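PDB 5MAL: lipase from Streptomyces rimosus, which hydrolyses triacylglycerols and other esters, preferring medium-length acyl chains, and also cleaves thioesters such as palmitoyl-CoA. Local coordinates for residues L7-S12 and S76-G81; Y141-K146 and A165-I170; G186-T191 and L227-S232. All coordinates share one frame; numbering follows the deposited sequence.

Contact 1. Residues L7-S12 and S76-G81; sequences LGDSYS and SITIGG
L7 and S76 meet near the C-terminal ends of two neighbouring parallel strands, 3-8 and 74-78, where each runs out into a signature loop of the SGNH hydrolases: the Gly-Asp-Ser block with the nucleophile S10, and the double glycine just ahead of N82. L7 N donates to S76 O (2.9 Å, 160° at the hydrogen). Its CB lies 3.8 Å from CD1 of I77, and L7 O takes a water that also meets S76 OG, a hydroxyl bonded in turn to Y4.

G8 follows with its CA 3.0 Å from T78 O. A side chain here would run into that oxygen, and the backbone angles would jam it against the carbonyl of L7 as well, so only a glycine lets G8 CA lie against T78 O.

At D9 the backbone N donates to T78 O (2.9 Å), nearly in line with the carbonyl. Its side chain is folded back, CG between the backbone N and the carbonyl carbon (chi1 53°), and OD1 is gripped from opposite faces of the carboxylate plane: T78 OG1 donates from one at 2.8 Å, and Y11 N from the other at 3.1 Å, capping helix 10-13. OD2 accepts from a water that bridges to G80 N, and is hydrogen-bonded to Y141 OH. The whole carboxylate is thereby fixed beside the nucleophile.

S10 itself turns away from T78 and its neighbours, its OG hydrogen-bonded to H216 NE2. Y11 sets CB 3.7 Å from T78 OG1, then sends its ring off to stack on H216. One residue on, S12 bonds through OG to Y34 and places its CB 3.4 Å from T78 OG1.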
loop_
_atom_site.group_PDB
_atom_site.type_symbol
_atom_site.label_atom_id
_atom_site.label_comp_id
_atom_site.label_asym_id
_atom_site.label_seq_id
_atom_site.Cartn_x
_atom_site.Cartn_y
_atom_site.Cartn_z
ATOM N N LEU A 7 9.248 3.957 2.119
ATOM C CA LEU A 7 8.245 4.794 2.761
ATOM C C LEU A 7 6.879 4.177 2.677
ATOM O O LEU A 7 6.644 3.263 1.893
ATOM C CB LEU A 7 8.158 6.155 2.069
ATOM C CG LEU A 7 9.459 6.885 1.807
ATOM C CD1 LEU A 7 9.129 7.983 0.835
ATOM C CD2 LEU A 7 9.981 7.421 3.131
ATOM N N GLY A 8 5.954 4.733 3.442
ATOM C CA GLY A 8 4.565 4.436 3.200
ATOM C C GLY A 8 3.793 3.946 4.392
ATOM O O GLY A 8 4.181 4.190 5.545
ATOM N N ASP A 9 2.689 3.257 4.098
ATOM C CA ASP A 9 1.759 2.823 5.125
ATOM C C ASP A 9 1.918 1.341 5.368
ATOM O O ASP A 9 2.988 0.797 5.159
ATOM C CB ASP A 9 0.324 3.158 4.746
ATOM C CG ASP A 9 -0.062 2.645 3.374
ATOM O OD1 ASP A 9 0.551 1.669 2.880
ATOM O OD2 ASP A 9 -1.004 3.217 2.796
ATOM N N SER A 10 0.843 0.696 5.795
ATOM C CA SER A 10 0.925 -0.663 6.282
ATOM C C SER A 10 1.136 -1.652 5.145
ATOM O O SER A 10 1.576 -2.777 5.374
ATOM C CB SER A 10 -0.341 -1.003 7.049
ATOM O OG SER A 10 -1.459 -0.580 6.295
ATOM N N TYR A 11 0.792 -1.253 3.922
ATOM C CA TYR A 11 1.000 -2.167 2.790
ATOM C C TYR A 11 2.477 -2.243 2.458
ATOM O O TYR A 11 2.930 -3.184 1.797
ATOM C CB TYR A 11 0.186 -1.748 1.569
ATOM C CG TYR A 11 -1.270 -2.045 1.789
ATOM C CD1 TYR A 11 -2.018 -1.262 2.649
ATOM C CD2 TYR A 11 -1.881 -3.141 1.198
ATOM C CE1 TYR A 11 -3.332 -1.537 2.897
ATOM C CE2 TYR A 11 -3.216 -3.430 1.451
ATOM C CZ TYR A 11 -3.925 -2.617 2.308
ATOM O OH TYR A 11 -5.253 -2.859 2.571
ATOM N N SER A 12 3.225 -1.242 2.906
ATOM C CA SER A 12 4.660 -1.237 2.682
ATOM C C SER A 12 5.370 -1.747 3.912
ATOM O O SER A 12 6.380 -2.428 3.799
ATOM C CB SER A 12 5.180 0.156 2.329
ATOM O OG SER A 12 4.731 0.527 1.042
ATOM N N SER A 76 10.795 3.546 -2.425
ATOM C CA SER A 76 9.513 2.914 -2.704
ATOM C C SER A 76 8.453 3.504 -1.792
ATOM O O SER A 76 8.752 3.970 -0.693
ATOM C CB SER A 76 9.572 1.394 -2.524
ATOM O OG SER A 76 9.954 1.046 -1.207
ATOM N N ILE A 77 7.200 3.461 -2.225
ATOM C CA ILE A 77 6.146 3.960 -1.361
ATOM C C ILE A 77 4.785 3.419 -1.758
ATOM O O ILE A 77 4.503 3.244 -2.941
ATOM C CB ILE A 77 6.122 5.507 -1.372
ATOM C CG1 ILE A 77 5.144 6.041 -0.320
ATOM C CG2 ILE A 77 5.820 6.037 -2.786
ATOM C CD1 ILE A 77 5.302 7.537 -0.053
ATOM N N THR A 78 3.987 3.082 -0.750
ATOM C CA THR A 78 2.539 2.985 -0.888
ATOM C C THR A 78 2.000 4.003 0.104
ATOM O O THR A 78 2.362 3.978 1.262
ATOM C CB THR A 78 1.962 1.570 -0.581
ATOM O OG1 THR A 78 2.305 1.193 0.752
ATOM C CG2 THR A 78 2.503 0.525 -1.543
ATOM N N ILE A 79 1.199 4.954 -0.356
ATOM C CA ILE A 79 0.591 5.903 0.575
ATOM C C ILE A 79 -0.645 6.482 -0.063
ATOM O O ILE A 79 -0.732 6.576 -1.288
ATOM C CB ILE A 79 1.550 7.052 0.973
ATOM C CG1 ILE A 79 1.079 7.730 2.266
ATOM C CG2 ILE A 79 1.682 8.065 -0.151
ATOM C CD1 ILE A 79 1.193 6.854 3.511
ATOM N N GLY A 80 -1.620 6.828 0.768
ATOM C CA GLY A 80 -2.846 7.418 0.267
ATOM C C GLY A 80 -4.088 6.687 0.718
ATOM O O GLY A 80 -5.158 7.284 0.820
ATOM N N GLY A 81 -3.953 5.396 0.982
ATOM C CA GLY A 81 -5.080 4.618 1.460
ATOM C C GLY A 81 -5.634 5.168 2.764
ATOM O O GLY A 81 -6.838 5.318 2.922
HETATM O O HOH W 1 7.946 1.216 0.487
HETATM O O HOH W 2 -1.835 5.653 3.384
#

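Contact 2. Residues Y141-K146 and A165-I170; sequences YPRFYK and AAADDI
In the beta-alpha-beta crossover that leads from strand 135-139 through helix 159-180 to strand 184-186, the loop leaving the first strand lies back across the helix, with Y141, P142 and R143 resting on I170, A167 and D168. The helix offers one flank, and the loop crosses it from the buried side outward.

Innermost, the ring of Y141 meets both methyls of I170 obliquely: CD2 is 3.7 Å from I170 CG2, and CE2 lies 3.8 Å from I170 CD1. The far end of this ring belongs to the active-site surroundings, since Y141 OH, besides its bond to D9, is hydrogen-bonded to G81 N and the ring meets Y11 edge-to-face.

In the middle, A167 presents nothing but a methyl, and the loop backbone closes directly over it. Its CB is 3.8 Å from P142 O and also 3.8 Å from R143 CA, so helix and loop come to within 5.3 Å, CA to CA, at R143 and A167.

Outermost is a salt bridge. The R143 chain bends at chi3 (-58°), bringing NH1 to D168 OD1 at 3.1 Å; the bond is fairly straight, uses the syn side of the carboxylate, and runs close to the guanidinium plane. Because the two planes stand 82° apart, the grip is single rather than a paired, two-oxygen one. The same oxygen sits 3.1 Å from R143 CD, beside the aliphatic chain. With an alanine in place of R143, D168 would probably be left without its ionic mate across the contact and its carboxylate freer to turn.

Apolar contact therefore seals the inner part of the crossing, while one charged bond ties its partly exposed rim, where solvent is likely to weaken it.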
loop_
_atom_site.group_PDB
_atom_site.type_symbol
_atom_site.label_atom_id
_atom_site.label_comp_id
_atom_site.label_asym_id
_atom_site.label_seq_id
_atom_site.Cartn_x
_atom_site.Cartn_y
_atom_site.Cartn_z
ATOM N N TYR A 141 -2.309 -0.295 -4.724
ATOM C CA TYR A 141 -2.985 -1.223 -3.833
ATOM C C TYR A 141 -3.677 -2.260 -4.686
ATOM O O TYR A 141 -4.013 -1.999 -5.836
ATOM C CB TYR A 141 -3.998 -0.500 -2.944
ATOM C CG TYR A 141 -3.399 0.563 -2.066
ATOM C CD1 TYR A 141 -2.936 0.259 -0.799
ATOM C CD2 TYR A 141 -3.290 1.879 -2.514
ATOM C CE1 TYR A 141 -2.375 1.238 0.016
ATOM C CE2 TYR A 141 -2.737 2.864 -1.713
ATOM C CZ TYR A 141 -2.289 2.547 -0.450
ATOM O OH TYR A 141 -1.736 3.507 0.362
ATOM N N PRO A 142 -3.897 -3.458 -4.133
ATOM C CA PRO A 142 -4.589 -4.449 -4.952
ATOM C C PRO A 142 -6.087 -4.227 -4.859
ATOM O O PRO A 142 -6.547 -3.758 -3.817
ATOM C CB PRO A 142 -4.180 -5.779 -4.304
ATOM C CG PRO A 142 -4.027 -5.431 -2.844
ATOM C CD PRO A 142 -3.473 -4.000 -2.829
ATOM N N ARG A 143 -6.823 -4.508 -5.926
ATOM C CA ARG A 143 -8.255 -4.710 -5.784
ATOM C C ARG A 143 -8.423 -5.820 -4.765
ATOM O O ARG A 143 -7.728 -6.841 -4.839
ATOM C CB ARG A 143 -8.909 -5.079 -7.122
ATOM C CG ARG A 143 -9.245 -3.898 -8.007
ATOM C CD ARG A 143 -9.969 -4.372 -9.251
ATOM N NE ARG A 143 -9.141 -5.323 -9.974
ATOM C CZ ARG A 143 -8.388 -5.012 -11.019
ATOM N NH1 ARG A 143 -8.382 -3.767 -11.485
ATOM N NH2 ARG A 143 -7.657 -5.953 -11.608
ATOM N N PHE A 144 -9.319 -5.631 -3.805
ATOM C CA PHE A 144 -9.431 -6.573 -2.702
ATOM C C PHE A 144 -10.165 -7.864 -3.071
ATOM O O PHE A 144 -9.946 -8.896 -2.441
ATOM C CB PHE A 144 -10.149 -5.938 -1.515
ATOM C CG PHE A 144 -9.314 -4.959 -0.726
ATOM C CD1 PHE A 144 -7.943 -4.890 -0.878
ATOM C CD2 PHE A 144 -9.921 -4.123 0.204
ATOM C CE1 PHE A 144 -7.187 -3.993 -0.144
ATOM C CE2 PHE A 144 -9.175 -3.211 0.942
ATOM C CZ PHE A 144 -7.803 -3.146 0.764
ATOM N N TYR A 145 -11.055 -7.796 -4.061
ATOM C CA TYR A 145 -11.982 -8.895 -4.322
ATOM C C TYR A 145 -11.981 -9.394 -5.752
ATOM O O TYR A 145 -11.845 -8.610 -6.699
ATOM C CB TYR A 145 -13.412 -8.462 -3.959
ATOM C CG TYR A 145 -13.589 -8.291 -2.489
ATOM C CD1 TYR A 145 -13.722 -9.400 -1.669
ATOM C CD2 TYR A 145 -13.607 -7.025 -1.903
ATOM C CE1 TYR A 145 -13.866 -9.270 -0.312
ATOM C CE2 TYR A 145 -13.758 -6.885 -0.534
ATOM C CZ TYR A 145 -13.885 -8.015 0.255
ATOM O OH TYR A 145 -14.036 -7.932 1.624
ATOM N N LYS A 146 -12.152 -10.702 -5.898
ATOM C CA LYS A 146 -12.521 -11.283 -7.179
ATOM C C LYS A 146 -14.035 -11.283 -7.232
ATOM O O LYS A 146 -14.686 -11.784 -6.311
ATOM C CB LYS A 146 -12.000 -12.710 -7.334
ATOM C CG LYS A 146 -12.609 -13.422 -8.536
ATOM C CD LYS A 146 -12.374 -14.924 -8.463
ATOM C CE LYS A 146 -12.454 -15.586 -9.843
ATOM N NZ LYS A 146 -13.247 -14.769 -10.811
ATOM N N ALA A 165 -13.618 -0.685 -6.749
ATOM C CA ALA A 165 -13.650 0.569 -7.486
ATOM C C ALA A 165 -12.798 1.628 -6.800
ATOM O O ALA A 165 -12.126 2.411 -7.470
ATOM C CB ALA A 165 -15.095 1.055 -7.648
ATOM N N ALA A 166 -12.846 1.652 -5.470
ATOM C CA ALA A 166 -12.000 2.528 -4.670
ATOM C C ALA A 166 -10.538 2.232 -4.959
ATOM O O ALA A 166 -9.744 3.138 -5.138
ATOM C CB ALA A 166 -12.293 2.356 -3.188
ATOM N N ALA A 167 -10.185 0.953 -4.991
ATOM C CA ALA A 167 -8.826 0.559 -5.350
ATOM C C ALA A 167 -8.494 1.038 -6.753
ATOM O O ALA A 167 -7.436 1.627 -6.984
ATOM C CB ALA A 167 -8.668 -0.944 -5.262
ATOM N N ASP A 168 -9.401 0.778 -7.694
ATOM C CA ASP A 168 -9.203 1.221 -9.066
ATOM C C ASP A 168 -8.978 2.727 -9.100
ATOM O O ASP A 168 -8.050 3.212 -9.757
ATOM C CB ASP A 168 -10.396 0.838 -9.945
ATOM C CG ASP A 168 -10.437 -0.642 -10.266
ATOM O OD1 ASP A 168 -9.479 -1.351 -9.910
ATOM O OD2 ASP A 168 -11.425 -1.089 -10.895
ATOM N N ASP A 169 -9.806 3.457 -8.355
ATOM C CA ASP A 169 -9.690 4.920 -8.281
ATOM C C ASP A 169 -8.327 5.314 -7.756
ATOM O O ASP A 169 -7.662 6.163 -8.347
ATOM C CB ASP A 169 -10.763 5.535 -7.378
ATOM C CG ASP A 169 -12.138 5.604 -8.040
ATOM O OD1 ASP A 169 -12.301 5.145 -9.187
ATOM O OD2 ASP A 169 -13.066 6.112 -7.390
ATOM N N ILE A 170 -7.905 4.710 -6.645
ATOM C CA ILE A 170 -6.678 5.174 -6.016
ATOM C C ILE A 170 -5.491 4.832 -6.890
ATOM O O ILE A 170 -4.538 5.621 -6.953
ATOM C CB ILE A 170 -6.489 4.628 -4.571
ATOM C CG1 ILE A 170 -5.497 5.509 -3.808
ATOM C CG2 ILE A 170 -6.082 3.161 -4.546
ATOM C CD1 ILE A 170 -5.580 5.345 -2.317
#

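Contact 3. Residues G186-T191 and L227-S232; sequences GDVNTT and LPVLNS
V229, near the end of helix 219-232, plugs its two methyls into the turn that joins strand 184-186 to helix 189-192. CG1, anti to the backbone N (chi1 178°), presses on the backbone of G186, 3.4 Å from its CA; a side chain on G186 would clash with this methyl. CG2 enters the turn itself, with V188 CG1 at 4.0 Å, T190 OG1 at 3.9 Å and T191 OG1 at 3.8 Å. At the rim, P228 CB is 4.3 Å from the methyl CG2 of T191.

A second layer shapes the turn that receives the valine. T190 OG1 donates to D187 O at 2.7 Å, almost straight onto the carbonyl (172°), and N189 N is capped by D187 OD1 at 2.9 Å from above the carboxylate plane. T191 OG1 is held by G225 O on the last helix, a polar tie just outside the two segments. In helix 219-232, S232 OG donates to V229 O. Farther out, V229 also touches L139 of strand 135-139, and L230 leans on Y34 and W38.

No hydrogen bond crosses between G186-T191 and L227-S232: the threonine hydroxyls touch V229 CG2 but spend their hydrogen bonds on D187 O and G225 O, so the fit depends on shape and van der Waals contact.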
loop_
_atom_site.group_PDB
_atom_site.type_symbol
_atom_site.label_atom_id
_atom_site.label_comp_id
_atom_site.label_asym_id
_atom_site.label_seq_id
_atom_site.Cartn_x
_atom_site.Cartn_y
_atom_site.Cartn_z
ATOM N N GLY A 186 4.015 0.875 -9.866
ATOM C CA GLY A 186 3.946 -0.568 -9.867
ATOM C C GLY A 186 2.517 -0.983 -9.576
ATOM O O GLY A 186 2.004 -0.804 -8.463
ATOM N N ASP A 187 1.858 -1.505 -10.600
ATOM C CA ASP A 187 0.480 -1.962 -10.470
ATOM C C ASP A 187 0.474 -3.365 -9.877
ATOM O O ASP A 187 0.866 -4.324 -10.539
ATOM C CB ASP A 187 -0.205 -1.950 -11.836
ATOM C CG ASP A 187 -1.633 -2.456 -11.784
ATOM O OD1 ASP A 187 -2.150 -2.722 -10.679
ATOM O OD2 ASP A 187 -2.247 -2.572 -12.867
ATOM N N VAL A 188 0.022 -3.505 -8.640
ATOM C CA VAL A 188 0.129 -4.822 -8.020
ATOM C C VAL A 188 -1.031 -5.740 -8.395
ATOM O O VAL A 188 -1.042 -6.905 -8.018
ATOM C CB VAL A 188 0.245 -4.724 -6.486
ATOM C CG1 VAL A 188 1.555 -4.021 -6.115
ATOM C CG2 VAL A 188 -0.965 -4.022 -5.871
ATOM N N ASN A 189 -1.985 -5.243 -9.172
ATOM C CA ASN A 189 -3.011 -6.127 -9.702
ATOM C C ASN A 189 -2.427 -7.086 -10.719
ATOM O O ASN A 189 -3.031 -8.107 -11.044
ATOM C CB ASN A 189 -4.138 -5.329 -10.335
ATOM C CG ASN A 189 -4.991 -4.655 -9.316
ATOM O OD1 ASN A 189 -5.352 -5.259 -8.308
ATOM N ND2 ASN A 189 -5.313 -3.392 -9.554
ATOM N N THR A 190 -1.246 -6.762 -11.227
ATOM C CA THR A 190 -0.617 -7.645 -12.194
ATOM C C THR A 190 -0.312 -8.977 -11.513
ATOM O O THR A 190 -0.376 -10.038 -12.135
ATOM C CB THR A 190 0.656 -7.029 -12.780
ATOM O OG1 THR A 190 1.551 -6.665 -11.725
ATOM C CG2 THR A 190 0.310 -5.786 -13.578
ATOM N N THR A 191 -0.014 -8.920 -10.223
ATOM C CA THR A 191 0.340 -10.131 -9.485
ATOM C C THR A 191 -0.788 -10.628 -8.591
ATOM O O THR A 191 -0.891 -11.827 -8.352
ATOM C CB THR A 191 1.568 -9.917 -8.611
ATOM O OG1 THR A 191 1.384 -8.723 -7.841
ATOM C CG2 THR A 191 2.830 -9.778 -9.476
ATOM N N LEU A 227 6.437 -7.771 -3.813
ATOM C CA LEU A 227 7.872 -7.786 -4.095
ATOM C C LEU A 227 8.178 -7.945 -5.588
ATOM O O LEU A 227 9.041 -7.245 -6.101
ATOM C CB LEU A 227 8.562 -8.884 -3.284
ATOM C CG LEU A 227 10.025 -9.114 -3.670
ATOM C CD1 LEU A 227 10.874 -7.890 -3.378
ATOM C CD2 LEU A 227 10.575 -10.351 -2.956
ATOM N N PRO A 228 7.460 -8.840 -6.299
ATOM C CA PRO A 228 7.806 -8.951 -7.718
ATOM C C PRO A 228 7.555 -7.654 -8.478
ATOM O O PRO A 228 8.252 -7.336 -9.445
ATOM C CB PRO A 228 6.898 -10.083 -8.206
ATOM C CG PRO A 228 6.700 -10.938 -6.983
ATOM C CD PRO A 228 6.538 -9.914 -5.882
ATOM N N VAL A 229 6.585 -6.873 -8.020
ATOM C CA VAL A 229 6.317 -5.593 -8.659
ATOM C C VAL A 229 7.444 -4.588 -8.389
ATOM O O VAL A 229 7.838 -3.851 -9.283
ATOM C CB VAL A 229 4.970 -5.043 -8.208
ATOM C CG1 VAL A 229 4.709 -3.703 -8.834
ATOM C CG2 VAL A 229 3.889 -6.023 -8.626
ATOM N N LEU A 230 7.979 -4.568 -7.172
ATOM C CA LEU A 230 9.138 -3.733 -6.924
ATOM C C LEU A 230 10.305 -4.216 -7.778
ATOM O O LEU A 230 10.981 -3.409 -8.400
ATOM C CB LEU A 230 9.520 -3.718 -5.449
ATOM C CG LEU A 230 10.768 -2.887 -5.154
ATOM C CD1 LEU A 230 10.556 -1.426 -5.576
ATOM C CD2 LEU A 230 11.058 -2.984 -3.671
ATOM N N ASN A 231 10.537 -5.526 -7.813
ATOM C CA ASN A 231 11.639 -6.053 -8.606
ATOM C C ASN A 231 11.511 -5.732 -10.087
ATOM O O ASN A 231 12.514 -5.551 -10.767
ATOM C CB ASN A 231 11.768 -7.563 -8.413
ATOM C CG ASN A 231 12.659 -7.918 -7.250
ATOM O OD1 ASN A 231 13.568 -7.157 -6.898
ATOM N ND2 ASN A 231 12.420 -9.072 -6.649
ATOM N N SER A 232 10.285 -5.630 -10.589
ATOM C CA SER A 232 10.084 -5.383 -12.005
ATOM C C SER A 232 10.586 -3.988 -12.379
ATOM O O SER A 232 10.923 -3.718 -13.526
ATOM C CB SER A 232 8.609 -5.537 -12.375
ATOM O OG SER A 232 7.889 -4.349 -12.103
#

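Contact 1 is the heart of the molecule, wholly buried and rich in hydrogen bonds, where the loops around the nucleophile meet. Contacts 2 and 3 lie farther out, each partly open at a rim: contact 2 mixes apolar packing with a salt bridge, and between its two segments contact 3 is purely van der Waals. All three join elements to the C-terminal ends of sheet strands or the loops leaving them. Y141 connects contacts 1 and 2 through its hydroxyl, and R143 N lies 2.9 Å from N189 OD1, bonding contact 2 to contact 3. Contacts 1 and 3 barely meet, through S76 and L230.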